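PDB 4YMU: ABC-type amino acid transport system, permease component from Caldanaerobacter subterraneus subsp. tengcongensis MB4, which probably carries amino acids across the cell membrane as the permease component of an ABC transport system. Local coordinates for residues S56-V61 / S99-A104; T65-Q70 / S93-N98. All coordinates share one frame; numbering follows the deposited sequence.

Contact 1: residues S56-V61 / S99-A104; sequences SSYIEV and SSAYVA. With ARG (arginine), chain I.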
loop_
_atom_site.group_PDB
_atom_site.type_symbol
_atom_site.label_atom_id
_atom_site.label_comp_id
_atom_site.label_asym_id
_atom_site.label_seq_id
_atom_site.Cartn_x
_atom_site.Cartn_y
_atom_site.Cartn_z
ATOM N N SER C 56 19.477 16.478 -7.154
ATOM C CA SER C 56 19.400 15.689 -5.931
ATOM C C SER C 56 19.926 16.479 -4.742
ATOM O O SER C 56 19.325 16.465 -3.665
ATOM C CB SER C 56 20.130 14.351 -6.073
ATOM O OG SER C 56 19.403 13.468 -6.920
ATOM N N SER C 57 21.037 17.182 -4.950
ATOM C CA SER C 57 21.654 17.955 -3.876
ATOM C C SER C 57 20.756 19.108 -3.438
ATOM O O SER C 57 20.545 19.306 -2.248
ATOM C CB SER C 57 23.029 18.461 -4.297
ATOM O OG SER C 57 23.966 17.398 -4.312
ATOM N N TYR C 58 20.221 19.844 -4.410
ATOM C CA TYR C 58 19.247 20.904 -4.172
ATOM C C TYR C 58 18.104 20.403 -3.303
ATOM O O TYR C 58 17.861 20.930 -2.206
ATOM C CB TYR C 58 18.711 21.394 -5.516
ATOM C CG TYR C 58 17.630 22.453 -5.457
ATOM C CD1 TYR C 58 17.940 23.802 -5.565
ATOM C CD2 TYR C 58 16.296 22.103 -5.347
ATOM C CE1 TYR C 58 16.943 24.770 -5.541
ATOM C CE2 TYR C 58 15.299 23.060 -5.320
ATOM C CZ TYR C 58 15.625 24.389 -5.418
ATOM O OH TYR C 58 14.625 25.333 -5.389
ATOM N N ILE C 59 17.411 19.378 -3.808
ATOM C CA ILE C 59 16.273 18.763 -3.119
ATOM C C ILE C 59 16.604 18.326 -1.694
ATOM O O ILE C 59 15.920 18.704 -0.732
ATOM C CB ILE C 59 15.759 17.556 -3.920
ATOM C CG1 ILE C 59 15.185 18.034 -5.254
ATOM C CG2 ILE C 59 14.713 16.779 -3.125
ATOM C CD1 ILE C 59 14.861 16.932 -6.207
ATOM N N GLU C 60 17.674 17.551 -1.571
ATOM C CA GLU C 60 18.091 16.988 -0.297
ATOM C C GLU C 60 18.397 18.085 0.716
ATOM O O GLU C 60 17.895 18.073 1.845
ATOM C CB GLU C 60 19.339 16.133 -0.536
ATOM C CG GLU C 60 19.645 15.093 0.527
ATOM C CD GLU C 60 20.616 14.029 0.032
ATOM O OE1 GLU C 60 21.313 14.280 -0.980
ATOM O OE2 GLU C 60 20.689 12.946 0.658
ATOM N N VAL C 61 19.183 19.066 0.281
ATOM C CA VAL C 61 19.619 20.149 1.153
ATOM C C VAL C 61 18.431 20.976 1.605
ATOM O O VAL C 61 18.302 21.274 2.784
ATOM C CB VAL C 61 20.696 21.031 0.493
ATOM C CG1 VAL C 61 20.816 22.351 1.225
ATOM C CG2 VAL C 61 22.033 20.301 0.489
ATOM N N SER C 99 9.218 24.939 -1.234
ATOM C CA SER C 99 8.159 24.244 -1.918
ATOM C C SER C 99 8.683 23.579 -3.175
ATOM O O SER C 99 8.200 22.527 -3.541
ATOM C CB SER C 99 7.011 25.185 -2.276
ATOM O OG SER C 99 5.948 24.457 -2.878
ATOM N N SER C 100 9.657 24.187 -3.844
ATOM C CA SER C 100 10.152 23.596 -5.085
ATOM C C SER C 100 10.765 22.240 -4.772
ATOM O O SER C 100 10.541 21.259 -5.494
ATOM C CB SER C 100 11.186 24.484 -5.777
ATOM O OG SER C 100 12.463 24.323 -5.188
ATOM N N ALA C 101 11.533 22.174 -3.690
ATOM C CA ALA C 101 12.117 20.889 -3.328
ATOM C C ALA C 101 11.024 19.844 -3.029
ATOM O O ALA C 101 11.012 18.712 -3.599
ATOM C CB ALA C 101 13.051 21.038 -2.155
ATOM N N TYR C 102 10.102 20.210 -2.139
ATOM C CA TYR C 102 9.069 19.238 -1.762
ATOM C C TYR C 102 8.219 18.794 -2.966
ATOM O O TYR C 102 7.853 17.621 -3.082
ATOM C CB TYR C 102 8.211 19.761 -0.608
ATOM C CG TYR C 102 8.968 19.804 0.704
ATOM C CD1 TYR C 102 8.975 18.711 1.564
ATOM C CD2 TYR C 102 9.694 20.939 1.077
ATOM C CE1 TYR C 102 9.672 18.747 2.766
ATOM C CE2 TYR C 102 10.394 20.988 2.276
ATOM C CZ TYR C 102 10.383 19.895 3.121
ATOM O OH TYR C 102 11.081 19.935 4.315
ATOM N N VAL C 103 7.940 19.731 -3.869
ATOM C CA VAL C 103 7.175 19.457 -5.080
ATOM C C VAL C 103 7.916 18.530 -6.047
ATOM O O VAL C 103 7.315 17.623 -6.642
ATOM C CB VAL C 103 6.736 20.754 -5.774
ATOM C CG1 VAL C 103 6.363 20.506 -7.238
ATOM C CG2 VAL C 103 5.575 21.372 -5.010
ATOM N N ALA C 104 9.219 18.751 -6.190
ATOM C CA ALA C 104 10.050 17.851 -6.978
ATOM C C ALA C 104 9.895 16.404 -6.476
ATOM O O ALA C 104 9.680 15.456 -7.276
ATOM C CB ALA C 104 11.507 18.288 -6.911
HETATM N N ARG I . 8.529 23.499 8.863
HETATM C CA ARG I . 9.343 22.400 8.341
HETATM C C ARG I . 10.714 22.869 7.887
HETATM O O ARG I . 11.583 22.046 7.570
HETATM C CB ARG I . 8.656 21.718 7.161
HETATM C CG ARG I . 8.597 22.539 5.900
HETATM C CD ARG I . 7.703 21.846 4.884
HETATM N NE ARG I . 7.765 22.468 3.569
HETATM C CZ ARG I . 6.936 22.187 2.572
HETATM N NH1 ARG I . 7.069 22.804 1.405
HETATM N NH2 ARG I . 5.968 21.294 2.746
HETATM O OXT ARG I . 10.963 24.072 7.805
#

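Contact 2: residues T65-Q70 / S93-N98; sequences TPLLVQ and SALAIN. With ARG (arginine), chain I.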
loop_
_atom_site.group_PDB
_atom_site.type_symbol
_atom_site.label_atom_id
_atom_site.label_comp_id
_atom_site.label_asym_id
_atom_site.label_seq_id
_atom_site.Cartn_x
_atom_site.Cartn_y
_atom_site.Cartn_z
ATOM N N THR C 65 16.713 20.849 5.700
ATOM C CA THR C 65 17.160 22.084 6.341
ATOM C C THR C 65 15.965 23.028 6.616
ATOM O O THR C 65 15.039 23.114 5.810
ATOM C CB THR C 65 18.253 22.727 5.440
ATOM O OG1 THR C 65 19.333 23.209 6.239
ATOM C CG2 THR C 65 17.695 23.803 4.533
ATOM N N PRO C 66 15.958 23.714 7.771
ATOM C CA PRO C 66 14.755 24.460 8.187
ATOM C C PRO C 66 14.353 25.619 7.262
ATOM O O PRO C 66 15.223 26.324 6.717
ATOM C CB PRO C 66 15.132 24.997 9.577
ATOM C CG PRO C 66 16.209 24.088 10.062
ATOM C CD PRO C 66 16.994 23.738 8.820
ATOM N N LEU C 67 13.041 25.793 7.081
ATOM C CA LEU C 67 12.494 26.890 6.278
ATOM C C LEU C 67 12.938 28.248 6.851
ATOM O O LEU C 67 13.228 29.167 6.097
ATOM C CB LEU C 67 10.965 26.830 6.275
ATOM C CG LEU C 67 10.126 27.376 5.109
ATOM C CD1 LEU C 67 8.864 28.053 5.624
ATOM C CD2 LEU C 67 10.879 28.268 4.142
ATOM N N LEU C 68 12.949 28.369 8.179
ATOM C CA LEU C 68 13.334 29.612 8.851
ATOM C C LEU C 68 14.718 30.025 8.386
ATOM O O LEU C 68 14.916 31.155 7.896
ATOM C CB LEU C 68 13.360 29.424 10.372
ATOM C CG LEU C 68 12.933 30.556 11.320
ATOM C CD1 LEU C 68 13.706 30.484 12.626
ATOM C CD2 LEU C 68 13.037 31.945 10.695
ATOM N N VAL C 69 15.663 29.095 8.517
ATOM C CA VAL C 69 17.041 29.356 8.133
ATOM C C VAL C 69 17.158 29.833 6.680
ATOM O O VAL C 69 17.935 30.730 6.385
ATOM C CB VAL C 69 17.956 28.153 8.443
ATOM C CG1 VAL C 69 19.329 28.317 7.832
ATOM C CG2 VAL C 69 18.050 27.937 9.949
ATOM N N GLN C 70 16.325 29.302 5.797
ATOM C CA GLN C 70 16.329 29.722 4.396
ATOM C C GLN C 70 15.796 31.146 4.256
ATOM O O GLN C 70 16.350 31.957 3.493
ATOM C CB GLN C 70 15.502 28.756 3.543
ATOM C CG GLN C 70 16.094 27.353 3.451
ATOM C CD GLN C 70 15.077 26.265 3.050
ATOM O OE1 GLN C 70 15.195 25.111 3.463
ATOM N NE2 GLN C 70 14.082 26.636 2.250
ATOM N N SER C 93 10.285 34.241 -2.269
ATOM C CA SER C 93 11.460 33.504 -2.727
ATOM C C SER C 93 11.735 32.260 -1.896
ATOM O O SER C 93 11.941 31.162 -2.435
ATOM C CB SER C 93 12.689 34.405 -2.663
ATOM O OG SER C 93 12.567 35.453 -3.603
ATOM N N ALA C 94 11.744 32.453 -0.578
ATOM C CA ALA C 94 12.116 31.401 0.343
ATOM C C ALA C 94 11.100 30.260 0.269
ATOM O O ALA C 94 11.468 29.094 0.098
ATOM C CB ALA C 94 12.227 31.952 1.750
ATOM N N LEU C 95 9.824 30.618 0.393
ATOM C CA LEU C 95 8.727 29.669 0.335
ATOM C C LEU C 95 8.684 28.933 -1.011
ATOM O O LEU C 95 8.516 27.721 -1.043
ATOM C CB LEU C 95 7.400 30.383 0.572
ATOM C CG LEU C 95 7.147 30.921 1.970
ATOM C CD1 LEU C 95 5.725 31.418 2.066
ATOM C CD2 LEU C 95 7.392 29.838 2.994
ATOM N N ALA C 96 8.841 29.664 -2.111
ATOM C CA ALA C 96 8.845 29.045 -3.430
ATOM C C ALA C 96 9.998 28.059 -3.590
ATOM O O ALA C 96 9.853 27.040 -4.258
ATOM C CB ALA C 96 8.871 30.084 -4.535
ATOM N N ILE C 97 11.150 28.372 -3.010
ATOM C CA ILE C 97 12.293 27.461 -3.109
ATOM C C ILE C 97 12.035 26.188 -2.288
ATOM O O ILE C 97 12.154 25.048 -2.800
ATOM C CB ILE C 97 13.608 28.165 -2.698
ATOM C CG1 ILE C 97 14.162 28.999 -3.862
ATOM C CG2 ILE C 97 14.648 27.176 -2.235
ATOM C CD1 ILE C 97 15.113 30.127 -3.402
ATOM N N ASN C 98 11.665 26.386 -1.024
ATOM C CA ASN C 98 11.341 25.273 -0.132
ATOM C C ASN C 98 10.313 24.326 -0.795
ATOM O O ASN C 98 10.536 23.100 -0.964
ATOM C CB ASN C 98 10.818 25.851 1.187
ATOM C CG ASN C 98 10.543 24.792 2.239
ATOM O OD1 ASN C 98 9.389 24.447 2.495
ATOM N ND2 ASN C 98 11.597 24.272 2.859
HETATM N N ARG I . 8.529 23.499 8.863
HETATM C CA ARG I . 9.343 22.400 8.341
HETATM C C ARG I . 10.714 22.869 7.887
HETATM O O ARG I . 11.583 22.046 7.570
HETATM C CB ARG I . 8.656 21.718 7.161
HETATM C CG ARG I . 8.597 22.539 5.900
HETATM C CD ARG I . 7.703 21.846 4.884
HETATM N NE ARG I . 7.765 22.468 3.569
HETATM C CZ ARG I . 6.936 22.187 2.572
HETATM N NH1 ARG I . 7.069 22.804 1.405
HETATM N NH2 ARG I . 5.968 21.294 2.746
HETATM O OXT ARG I . 10.963 24.072 7.805
#

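Contact 1: residues S56-V61 / S99-A104
Y58 reaches S100 edge-on: a chi1 of 177° turns the ring away from the backbone N and out toward helix 87-112, until S100 OG lies in the ring plane beside the hydroxyl. The hydrogen bond from Y58 OH to S100 OG measures 2.4 Å, too short to be taken at face value, so the exact placing of the two oxygens is doubtful. S100 OG is also hydrogen-bonded to I97 O. Next along helix 49-63 the two backbones come close, I59 CA to A101 CA being 4.7 Å. The methyl of A101 sits against I59 O, and I59 CD1 runs on to A104 CB at 3.7 Å. The segment axes come within 8.7 Å, crossing at -111°, an approach the small A101 and A104 side chains probably allow. The bond to CB of Y102 leads away from helix 49-63, and its ring turns one face to the bound arginine, whose NE lies 3.3 Å above the plane, offset toward the rim. With a serine in place of Y102, that flat surface would be gone and the guanidinium end would probably be freer to turn. Helix 12-44 closes the flank through I40, touching Y58 and I59, and M36 against S100, while helix 129-160 meets Y102 and V103 through E152.

Contact 2: residues T65-Q70 / S93-N98
L67 and L95 make the tight part of this contact: L67 CD1 meets L95 CD2 at 3.5 Å, the two side chains crossing obliquely. The other methyl of L67, CD2, rests 3.8 Å from N98 CB, so one leucine packs against both an apolar neighbour and the stem of a polar one. E159 also touches L67, and M156 and S160 lie against L95, all from helix 129-160. The Q70 side is the less buried one. Its partly exposed side chain passes N98 at about a right angle with the amide planes 41° apart. N98 spends its carbonyl on the ligand. Its chi1 of -176° swings the amide out from the helix, and N98 OD1 accepts from both NE (2.8 Å) and NH1 (3.0 Å) of the arginine. At the other end of the ligand, L67 N donates to OXT of the arginine at 2.8 Å with an N-H...O angle of 162°. P66 is the N-cap residue of helix 67-75, so the carboxylate sits at a helix N-terminus, where the dipole would probably favour its negative charge. This is one wall of the amino-acid pocket, further lined by Y102 and M156, with E152 and E159, and K158 and E159 of the second subunit, hydrogen-bonded to the ligand.

Contacts 1 and 2 have centres 11 Å apart and share helix 87-112, using consecutive parts of it: 93-98 for contact 2 and 99-104 for contact 1. Their other halves, helices 49-63 and 67-75, follow one another in the chain, so contact 2 is nested within the loop closed by contact 1. The two also touch directly, Y58 OH lying 3.6 Å from I97 O. The 93-104 part of helix 87-112 is thus packed against two successive helices while facing the bound arginine from both contacts, Y102 coming from one and N98 from the other. Both contacts also border the second subunit, placing the pocket near where the two copies meet.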